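Local coordinates for secreted protein (Streptomyces lividans TK24, PDB 5LXZ) that probably acts as a copper-radical oxidase of the galactose oxidase-like AA5 family, binding copper in a metalloradical site on a beta-propeller of Kelch repeats, at residues 341-346 against 382-387; 349-354 against 404-409; 417-422 against 438-443. The protein carries 1 engineered substitution. All coordinates share one frame; numbering follows the deposited sequence.

Read from the N terminus, the chain leaves strand 337-339, the outermost of one propeller blade, and its linker 341-346 reaches strand 383-387 of the following blade, closing the loop of contact 1. Segment 349-354, which leads into the innermost strand of that blade, meets 404-409, the entry to the blade after it; this pairing is contact 2. Because 382-387 comes between 349-354 and 404-409, contacts 1 and 2 cross, and they touch where Leu-349 packs on Met-343 and Arg-384. Contact 3 follows in series, closing the 15-residue connection between its segments on the two middle strands of the last of these blades, with Gln-409 N probably hydrogen-bonded to Ser-421 O.

Contact 1: 341-346 against 382-387; sequences PGMSDA and KTRIAD
Two hydrogen bonds from the guanidinium of Arg-384 tie it to consecutive carbonyls of the opposing loop. Arg-384 NE donates to Ser-344 O at 2.9 Å, nearly straight at 171°, and Arg-384 NH2 donates to Asp-345 O at 3.1 Å, more bent at 146°. Both oxygens lie in the guanidinium plane, at its edge, whereas each donor stands well above the plane of the carbonyl it meets. Met-348 O also accepts from NH2 and Gly-369 O from NH1, and bonds on all three nitrogens fix the rotation of the group.

The contact belongs to the Kelch-type beta-propeller: 341-346 is part of the linker from the outermost strand of one blade to the innermost of the next, and Arg-384 stands on the third strand of that next blade, so the arginine anchors the linker across the blade. A leucine in its place would probably leave the carbonyls of Ser-344 and Asp-345 without these donors and let the linker shift.

Van der Waals packing completes the contact. Met-343, its CG anti to the backbone N (chi1 176°) and its chain bent beyond, brings SD across the arginine at about a right angle, 3.5 Å from Arg-384 CG. The Lys-382 chain runs extended past the loop, its CD 3.7 Å from Ser-344 CB and 3.6 Å from Asp-345 OD2.

The charged ends go elsewhere: Lys-382 NZ forms a salt bridge with Asp-397, whose other carboxylate oxygen is hydrogen-bonded to Ser-344 OG, while Asp-345 OD2 is bonded to Ser-380 OG.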
loop_
_atom_site.group_PDB
_atom_site.type_symbol
_atom_site.label_atom_id
_atom_site.label_comp_id
_atom_site.label_asym_id
_atom_site.label_seq_id
_atom_site.Cartn_x
_atom_site.Cartn_y
_atom_site.Cartn_z
ATOM N N PRO A 341 6.801 21.118 -2.524
ATOM C CA PRO A 341 5.717 21.941 -1.970
ATOM C C PRO A 341 4.387 21.787 -2.702
ATOM O O PRO A 341 4.302 21.127 -3.772
ATOM C CB PRO A 341 6.272 23.337 -2.191
ATOM C CG PRO A 341 7.004 23.242 -3.467
ATOM C CD PRO A 341 7.643 21.882 -3.418
ATOM N N GLY A 342 3.361 22.406 -2.140
ATOM C CA GLY A 342 2.117 22.595 -2.833
ATOM C C GLY A 342 0.989 21.635 -2.549
ATOM O O GLY A 342 -0.094 21.826 -3.066
ATOM N N MET A 343 1.251 20.582 -1.780
ATOM C CA MET A 343 0.239 19.588 -1.485
ATOM C C MET A 343 -0.965 20.169 -0.705
ATOM O O MET A 343 -0.819 20.559 0.448
ATOM C CB MET A 343 0.837 18.424 -0.689
ATOM C CG MET A 343 -0.181 17.374 -0.265
ATOM S SD MET A 343 -0.848 16.357 -1.578
ATOM C CE MET A 343 0.601 15.314 -1.915
ATOM N N SER A 344 -2.128 20.159 -1.341
ATOM C CA SER A 344 -3.377 20.449 -0.644
ATOM C C SER A 344 -3.724 19.338 0.285
ATOM O O SER A 344 -3.413 18.175 -0.004
ATOM C CB SER A 344 -4.498 20.655 -1.600
ATOM O OG SER A 344 -4.286 21.859 -2.312
ATOM N N ASP A 345 -4.397 19.616 1.405
ATOM C CA ASP A 345 -4.817 18.530 2.335
ATOM C C ASP A 345 -3.597 17.713 2.739
ATOM O O ASP A 345 -3.626 16.484 2.738
ATOM C CB ASP A 345 -5.957 17.664 1.770
ATOM C CG ASP A 345 -7.248 18.447 1.622
ATOM O OD1 ASP A 345 -7.356 19.475 2.338
ATOM O OD2 ASP A 345 -8.118 17.996 0.886
ATOM N N ALA A 346 -2.505 18.412 3.084
ATOM C CA ALA A 346 -1.286 17.737 3.509
ATOM C C ALA A 346 -1.463 17.045 4.859
ATOM O O ALA A 346 -0.685 16.161 5.227
ATOM C CB ALA A 346 -0.146 18.712 3.540
ATOM N N LYS A 382 -9.731 15.816 -2.653
ATOM C CA LYS A 382 -8.833 16.337 -3.653
ATOM C C LYS A 382 -7.979 15.298 -4.333
ATOM O O LYS A 382 -7.608 14.253 -3.734
ATOM C CB LYS A 382 -7.952 17.441 -3.074
ATOM C CG LYS A 382 -8.824 18.648 -2.728
ATOM C CD LYS A 382 -8.039 19.844 -2.247
ATOM C CE LYS A 382 -8.961 21.082 -2.258
ATOM N NZ LYS A 382 -8.132 22.299 -2.220
ATOM N N THR A 383 -7.634 15.630 -5.564
ATOM C CA THR A 383 -6.474 15.076 -6.222
ATOM C C THR A 383 -5.398 16.114 -6.287
ATOM O O THR A 383 -5.670 17.314 -6.425
ATOM C CB THR A 383 -6.738 14.491 -7.624
ATOM O OG1 THR A 383 -7.115 15.512 -8.521
ATOM C CG2 THR A 383 -7.796 13.434 -7.546
ATOM N N ARG A 384 -4.152 15.670 -6.186
ATOM C CA ARG A 384 -3.003 16.581 -6.217
ATOM C C ARG A 384 -2.003 15.982 -7.179
ATOM O O ARG A 384 -1.668 14.818 -7.025
ATOM C CB ARG A 384 -2.420 16.803 -4.838
ATOM C CG ARG A 384 -3.429 17.191 -3.756
ATOM C CD ARG A 384 -4.226 16.012 -3.206
ATOM N NE ARG A 384 -4.272 15.980 -1.749
ATOM C CZ ARG A 384 -4.725 14.945 -1.069
ATOM N NH1 ARG A 384 -5.292 13.933 -1.705
ATOM N NH2 ARG A 384 -4.602 14.894 0.258
ATOM N N ILE A 385 -1.490 16.769 -8.113
ATOM C CA ILE A 385 -0.658 16.256 -9.181
ATOM C C ILE A 385 0.672 16.968 -9.149
ATOM O O ILE A 385 0.690 18.209 -9.111
ATOM C CB ILE A 385 -1.316 16.470 -10.533
ATOM C CG1 ILE A 385 -2.666 15.764 -10.589
ATOM C CG2 ILE A 385 -0.389 15.976 -11.619
ATOM C CD1 ILE A 385 -3.507 16.058 -11.811
ATOM N N ALA A 386 1.771 16.204 -9.124
ATOM C CA ALA A 386 3.110 16.759 -9.183
ATOM C C ALA A 386 3.766 16.314 -10.456
ATOM O O ALA A 386 3.775 15.132 -10.757
ATOM C CB ALA A 386 3.944 16.348 -8.007
ATOM N N ASP A 387 4.350 17.252 -11.187
ATOM C CA ASP A 387 5.114 16.997 -12.403
ATOM C C ASP A 387 6.607 17.021 -12.093
ATOM O O ASP A 387 7.196 18.113 -11.894
ATOM C CB ASP A 387 4.786 18.044 -13.469
ATOM C CG ASP A 387 5.515 17.791 -14.789
ATOM O OD1 ASP A 387 6.495 17.066 -14.834
ATOM O OD2 ASP A 387 5.012 18.387 -15.782
#

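Contact 2: 349-354 against 404-409; sequences LETANT and GTRYPQ
Thr-351 and Asn-353 supply the hydrogen bonds to 404-409. The backbone of Thr-351 accepts from Tyr-407 N at its carbonyl O, 2.9 Å away. Asn-353 uses its side-chain amide instead: ND2 reaches Pro-408 O at 2.8 Å, with an angle of 170° at the hydrogen, and the bond lies in both the amide plane and the carbonyl plane. Asn-353 OD1 takes Thr-354 N on a lone pair, so the amide is held flat and its orientation is set.

Thr-351 OG1 gives its proton to Glu-350 O at 2.6 Å and accepts from Arg-406 NH1 at a longer 3.2 Å, from somewhat outside the guanidinium plane. The Arg-406 chain runs extended to NE and turns at its last torsion (chi4 -86°), bringing NH1 round to that hydroxyl; NH2 is held by the carbonyls of Gly-372 and Ser-376. A water joins Glu-350 OE1 to the same NH1, but the carboxylate's main partner is Arg-325, in a salt bridge through OE2. Tyr-407 OH bonds to Arg-428 N.

Both segments lead into innermost strands of the propeller: a type II turn, Leu-349 to Ala-352, into 353-356 of one blade, and 404-409 into that of the next. The contact therefore joins adjacent blades near the interior, with the Tyr-407 side chain about 9 Å from a bound copper.

Packing centres on the Tyr-407 ring. Thr-351 OG1 stands over one face, toward the rim, with Arg-406 CB on that same face, while Thr-351 CG2 comes beside the rim, 3.6 Å from Tyr-407 CE1. Pro-408 CD meets Thr-351 O, 3.7 Å away.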
loop_
_atom_site.group_PDB
_atom_site.type_symbol
_atom_site.label_atom_id
_atom_site.label_comp_id
_atom_site.label_asym_id
_atom_site.label_seq_id
_atom_site.Cartn_x
_atom_site.Cartn_y
_atom_site.Cartn_z
ATOM N N LEU A 349 -3.119 12.779 4.212
ATOM C CA LEU A 349 -2.376 11.905 3.311
ATOM C C LEU A 349 -2.394 10.452 3.745
ATOM O O LEU A 349 -2.107 9.571 2.909
ATOM C CB LEU A 349 -0.940 12.395 3.225
ATOM C CG LEU A 349 -0.778 13.698 2.441
ATOM C CD1 LEU A 349 0.657 14.234 2.596
ATOM C CD2 LEU A 349 -1.090 13.437 0.975
ATOM N N GLU A 350 -2.765 10.144 4.980
ATOM C CA GLU A 350 -2.929 8.749 5.354
ATOM C C GLU A 350 -4.079 8.142 4.593
ATOM O O GLU A 350 -5.159 8.734 4.495
ATOM C CB GLU A 350 -3.196 8.616 6.856
ATOM C CG GLU A 350 -1.944 8.923 7.693
ATOM C CD GLU A 350 -2.036 8.534 9.167
ATOM O OE1 GLU A 350 -2.994 7.815 9.567
ATOM O OE2 GLU A 350 -1.114 8.938 9.928
ATOM N N THR A 351 -3.888 6.945 4.039
ATOM C CA THR A 351 -4.944 6.220 3.315
ATOM C C THR A 351 -5.293 6.845 1.952
ATOM O O THR A 351 -6.312 6.491 1.361
ATOM C CB THR A 351 -6.190 5.904 4.184
ATOM O OG1 THR A 351 -7.077 7.045 4.294
ATOM C CG2 THR A 351 -5.788 5.425 5.541
ATOM N N ALA A 352 -4.474 7.759 1.448
ATOM C CA ALA A 352 -4.578 8.255 0.099
ATOM C C ALA A 352 -3.975 7.260 -0.885
ATOM O O ALA A 352 -3.087 6.483 -0.508
ATOM C CB ALA A 352 -3.847 9.564 -0.014
ATOM N N ASN A 353 -4.414 7.290 -2.127
ATOM C CA ASN A 353 -3.785 6.501 -3.157
ATOM C C ASN A 353 -2.822 7.383 -3.923
ATOM O O ASN A 353 -2.943 8.627 -3.929
ATOM C CB ASN A 353 -4.841 5.802 -4.032
ATOM C CG ASN A 353 -4.369 4.469 -4.548
ATOM O OD1 ASN A 353 -3.199 4.358 -4.970
ATOM N ND2 ASN A 353 -5.181 3.457 -4.485
ATOM N N THR A 354 -1.877 6.753 -4.624
ATOM C CA THR A 354 -0.896 7.427 -5.443
ATOM C C THR A 354 -0.765 6.651 -6.735
ATOM O O THR A 354 -0.632 5.420 -6.681
ATOM C CB THR A 354 0.488 7.435 -4.797
ATOM O OG1 THR A 354 0.403 7.918 -3.451
ATOM C CG2 THR A 354 1.440 8.292 -5.587
ATOM N N GLY A 404 -15.191 13.648 0.522
ATOM C CA GLY A 404 -13.926 13.243 1.086
ATOM C C GLY A 404 -13.867 11.729 1.080
ATOM O O GLY A 404 -14.806 11.047 1.452
ATOM N N THR A 405 -12.718 11.210 0.677
ATOM C CA THR A 405 -12.583 9.771 0.390
ATOM C C THR A 405 -11.280 9.208 0.920
ATOM O O THR A 405 -10.232 9.509 0.319
ATOM C CB THR A 405 -12.626 9.542 -1.134
ATOM O OG1 THR A 405 -13.826 10.128 -1.688
ATOM C CG2 THR A 405 -12.645 8.073 -1.470
ATOM N N ARG A 406 -11.339 8.408 1.987
ATOM C CA ARG A 406 -10.239 7.527 2.371
ATOM C C ARG A 406 -10.241 6.274 1.501
ATOM O O ARG A 406 -11.286 5.786 1.085
ATOM C CB ARG A 406 -10.374 7.052 3.812
ATOM C CG ARG A 406 -10.175 8.083 4.893
ATOM C CD ARG A 406 -10.392 7.427 6.206
ATOM N NE ARG A 406 -10.052 8.261 7.342
ATOM C CZ ARG A 406 -8.830 8.383 7.875
ATOM N NH1 ARG A 406 -7.756 7.815 7.304
ATOM N NH2 ARG A 406 -8.649 9.087 8.971
ATOM N N TYR A 407 -9.058 5.679 1.306
ATOM C CA TYR A 407 -8.941 4.360 0.692
ATOM C C TYR A 407 -9.386 4.241 -0.777
ATOM O O TYR A 407 -9.772 3.158 -1.177
ATOM C CB TYR A 407 -9.648 3.242 1.482
ATOM C CG TYR A 407 -9.633 3.374 2.969
ATOM C CD1 TYR A 407 -8.501 3.065 3.731
ATOM C CD2 TYR A 407 -10.780 3.729 3.634
ATOM C CE1 TYR A 407 -8.511 3.173 5.114
ATOM C CE2 TYR A 407 -10.766 3.840 5.014
ATOM C CZ TYR A 407 -9.647 3.512 5.745
ATOM O OH TYR A 407 -9.689 3.617 7.142
ATOM N N PRO A 408 -9.374 5.309 -1.582
ATOM C CA PRO A 408 -9.840 5.082 -2.960
ATOM C C PRO A 408 -8.949 4.093 -3.663
ATOM O O PRO A 408 -7.696 4.116 -3.499
ATOM C CB PRO A 408 -9.695 6.462 -3.622
ATOM C CG PRO A 408 -8.582 7.093 -2.840
ATOM C CD PRO A 408 -8.747 6.621 -1.415
ATOM N N GLN A 409 -9.582 3.183 -4.411
ATOM C CA GLN A 409 -8.838 2.305 -5.331
ATOM C C GLN A 409 -8.486 3.097 -6.575
ATOM O O GLN A 409 -9.248 3.973 -6.996
ATOM C CB GLN A 409 -9.668 1.089 -5.690
ATOM C CG GLN A 409 -9.948 0.134 -4.536
ATOM C CD GLN A 409 -11.266 0.392 -3.808
ATOM O OE1 GLN A 409 -12.342 0.177 -4.375
ATOM N NE2 GLN A 409 -11.206 0.845 -2.569
HETATM O O HOH W 1 -5.606 7.174 9.051
#

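Contact 3: 417-422 against 438-443; sequences SVLVSG and ARLYHP
Leu-419 and Leu-440 face each other across the two middle strands of a four-stranded propeller blade, one of the Kelch repeats. Strands 418-421 and 438-442 run antiparallel with the strong twist such blades show, their directions 149° apart. The leucines form a non-hydrogen-bonded pair and meet obliquely through methyl ends, Leu-419 CD1 lying 4.0 Å from Leu-440 CD2. Leu-419 sets its CG anti to the backbone N (chi1 179°), and the bend at chi2 turns CD1 over to the neighbouring strand, where it also approaches the carbonyl O of Arg-439. On the same face Ser-421 OG lies against Ala-438 CB at 3.4 Å, and strand 472-476 of the next sheet packs there through Leu-472 and Phe-474, with Trp-15 beside the serine and alanine. At the far end Leu-440 CD2 also touches Ser-417 OG, whose hydroxyl is bonded to Asp-415.

The opposite face carries Val-418 with Tyr-441 and Val-420 with Arg-439, both hydrogen-bonded pairs. Val-418 and Tyr-441 stand side by side, CB to CB at 4.1 Å; the ring presents its edge to Val-418 CG2, then leads away so that Tyr-441 OH reaches Asn-446. Arg-439 likewise departs from its neighbour, its extended chain running past Phe-448 of the outermost strand to a bond from NH2 to Gln-437.

The backbone ladder holds these pairs in register: Tyr-441 N gives a nearly straight bond to Val-418 O at 2.8 Å, and Val-420 N one to Arg-439 O. The reverse bond, Arg-439 N to Val-420 O, shares its acceptor: a water also donates to Val-420 O at 2.8 Å and accepts a hydrogen bond from Arg-439 NH1, lying in the guanidinium plane at its edge.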
loop_
_atom_site.group_PDB
_atom_site.type_symbol
_atom_site.label_atom_id
_atom_site.label_comp_id
_atom_site.label_asym_id
_atom_site.label_seq_id
_atom_site.Cartn_x
_atom_site.Cartn_y
_atom_site.Cartn_z
ATOM N N SER A 417 -6.550 6.184 -19.300
ATOM C CA SER A 417 -7.402 6.551 -18.184
ATOM C C SER A 417 -6.958 5.880 -16.886
ATOM O O SER A 417 -6.200 4.916 -16.900
ATOM C CB SER A 417 -8.872 6.270 -18.501
ATOM O OG SER A 417 -9.200 4.919 -18.508
ATOM N N VAL A 418 -7.380 6.460 -15.778
ATOM C CA VAL A 418 -7.173 5.892 -14.463
ATOM C C VAL A 418 -8.533 5.698 -13.812
ATOM O O VAL A 418 -9.282 6.642 -13.639
ATOM C CB VAL A 418 -6.288 6.770 -13.576
ATOM C CG1 VAL A 418 -6.058 6.094 -12.213
ATOM C CG2 VAL A 418 -4.950 7.023 -14.256
ATOM N N LEU A 419 -8.856 4.495 -13.436
ATOM C CA LEU A 419 -10.078 4.183 -12.717
ATOM C C LEU A 419 -9.915 4.464 -11.249
ATOM O O LEU A 419 -9.054 3.833 -10.615
ATOM C CB LEU A 419 -10.494 2.735 -12.941
ATOM C CG LEU A 419 -11.744 2.231 -12.248
ATOM C CD1 LEU A 419 -12.986 2.964 -12.704
ATOM C CD2 LEU A 419 -11.877 0.717 -12.427
ATOM N N VAL A 420 -10.709 5.374 -10.696
ATOM C CA VAL A 420 -10.669 5.769 -9.303
ATOM C C VAL A 420 -12.013 5.415 -8.716
ATOM O O VAL A 420 -13.055 5.933 -9.175
ATOM C CB VAL A 420 -10.374 7.270 -9.169
ATOM C CG1 VAL A 420 -10.401 7.686 -7.719
ATOM C CG2 VAL A 420 -9.050 7.606 -9.820
ATOM N N SER A 421 -12.037 4.498 -7.769
ATOM C CA SER A 421 -13.291 3.894 -7.311
ATOM C C SER A 421 -13.296 3.620 -5.829
ATOM O O SER A 421 -12.274 3.303 -5.230
ATOM C CB SER A 421 -13.536 2.588 -8.111
ATOM O OG SER A 421 -14.806 2.023 -7.853
ATOM N N GLY A 422 -14.488 3.637 -5.262
ATOM C CA GLY A 422 -14.671 3.201 -3.911
ATOM C C GLY A 422 -14.058 4.120 -2.894
ATOM O O GLY A 422 -13.916 5.334 -3.125
ATOM N N ALA A 438 -17.582 5.398 -8.850
ATOM C CA ALA A 438 -16.392 5.190 -9.656
ATOM C C ALA A 438 -16.272 6.261 -10.710
ATOM O O ALA A 438 -17.299 6.711 -11.263
ATOM C CB ALA A 438 -16.399 3.823 -10.314
ATOM N N ARG A 439 -15.049 6.609 -11.066
ATOM C CA ARG A 439 -14.737 7.604 -12.034
ATOM C C ARG A 439 -13.569 7.153 -12.877
ATOM O O ARG A 439 -12.690 6.413 -12.415
ATOM C CB ARG A 439 -14.332 8.916 -11.377
ATOM C CG ARG A 439 -15.449 9.594 -10.624
ATOM C CD ARG A 439 -14.876 10.619 -9.670
ATOM N NE ARG A 439 -15.955 11.397 -9.055
ATOM C CZ ARG A 439 -16.760 10.958 -8.097
ATOM N NH1 ARG A 439 -16.598 9.767 -7.534
ATOM N NH2 ARG A 439 -17.780 11.736 -7.670
ATOM N N LEU A 440 -13.542 7.632 -14.102
ATOM C CA LEU A 440 -12.354 7.611 -14.918
ATOM C C LEU A 440 -11.694 8.964 -14.915
ATOM O O LEU A 440 -12.343 9.988 -15.234
ATOM C CB LEU A 440 -12.667 7.172 -16.351
ATOM C CG LEU A 440 -13.171 5.762 -16.562
ATOM C CD1 LEU A 440 -13.635 5.603 -17.991
ATOM C CD2 LEU A 440 -12.137 4.694 -16.209
ATOM N N TYR A 441 -10.416 9.024 -14.551
ATOM C CA TYR A 441 -9.605 10.230 -14.706
ATOM C C TYR A 441 -8.979 10.180 -16.085
ATOM O O TYR A 441 -8.439 9.154 -16.501
ATOM C CB TYR A 441 -8.499 10.277 -13.660
ATOM C CG TYR A 441 -7.574 11.432 -13.870
ATOM C CD1 TYR A 441 -8.013 12.753 -13.686
ATOM C CD2 TYR A 441 -6.286 11.243 -14.332
ATOM C CE1 TYR A 441 -7.166 13.823 -13.960
ATOM C CE2 TYR A 441 -5.437 12.289 -14.551
ATOM C CZ TYR A 441 -5.879 13.592 -14.378
ATOM O OH TYR A 441 -5.024 14.629 -14.642
ATOM N N HIS A 442 -9.064 11.288 -16.804
ATOM C CA HIS A 442 -8.528 11.391 -18.130
ATOM C C HIS A 442 -7.367 12.384 -18.079
ATOM O O HIS A 442 -7.607 13.572 -17.904
ATOM C CB HIS A 442 -9.631 11.911 -19.044
ATOM C CG HIS A 442 -10.758 10.948 -19.225
ATOM N ND1 HIS A 442 -10.620 9.778 -19.947
ATOM C CD2 HIS A 442 -12.022 10.962 -18.762
ATOM C CE1 HIS A 442 -11.766 9.121 -19.932
ATOM N NE2 HIS A 442 -12.637 9.824 -19.230
ATOM N N PRO A 443 -6.107 11.912 -18.162
ATOM C CA PRO A 443 -4.968 12.861 -18.039
ATOM C C PRO A 443 -4.930 13.935 -19.133
ATOM O O PRO A 443 -4.469 15.051 -18.881
ATOM C CB PRO A 443 -3.723 11.966 -18.113
ATOM C CG PRO A 443 -4.207 10.606 -17.773
ATOM C CD PRO A 443 -5.663 10.507 -18.140
HETATM O O HOH W 2 -14.506 7.842 -7.646
#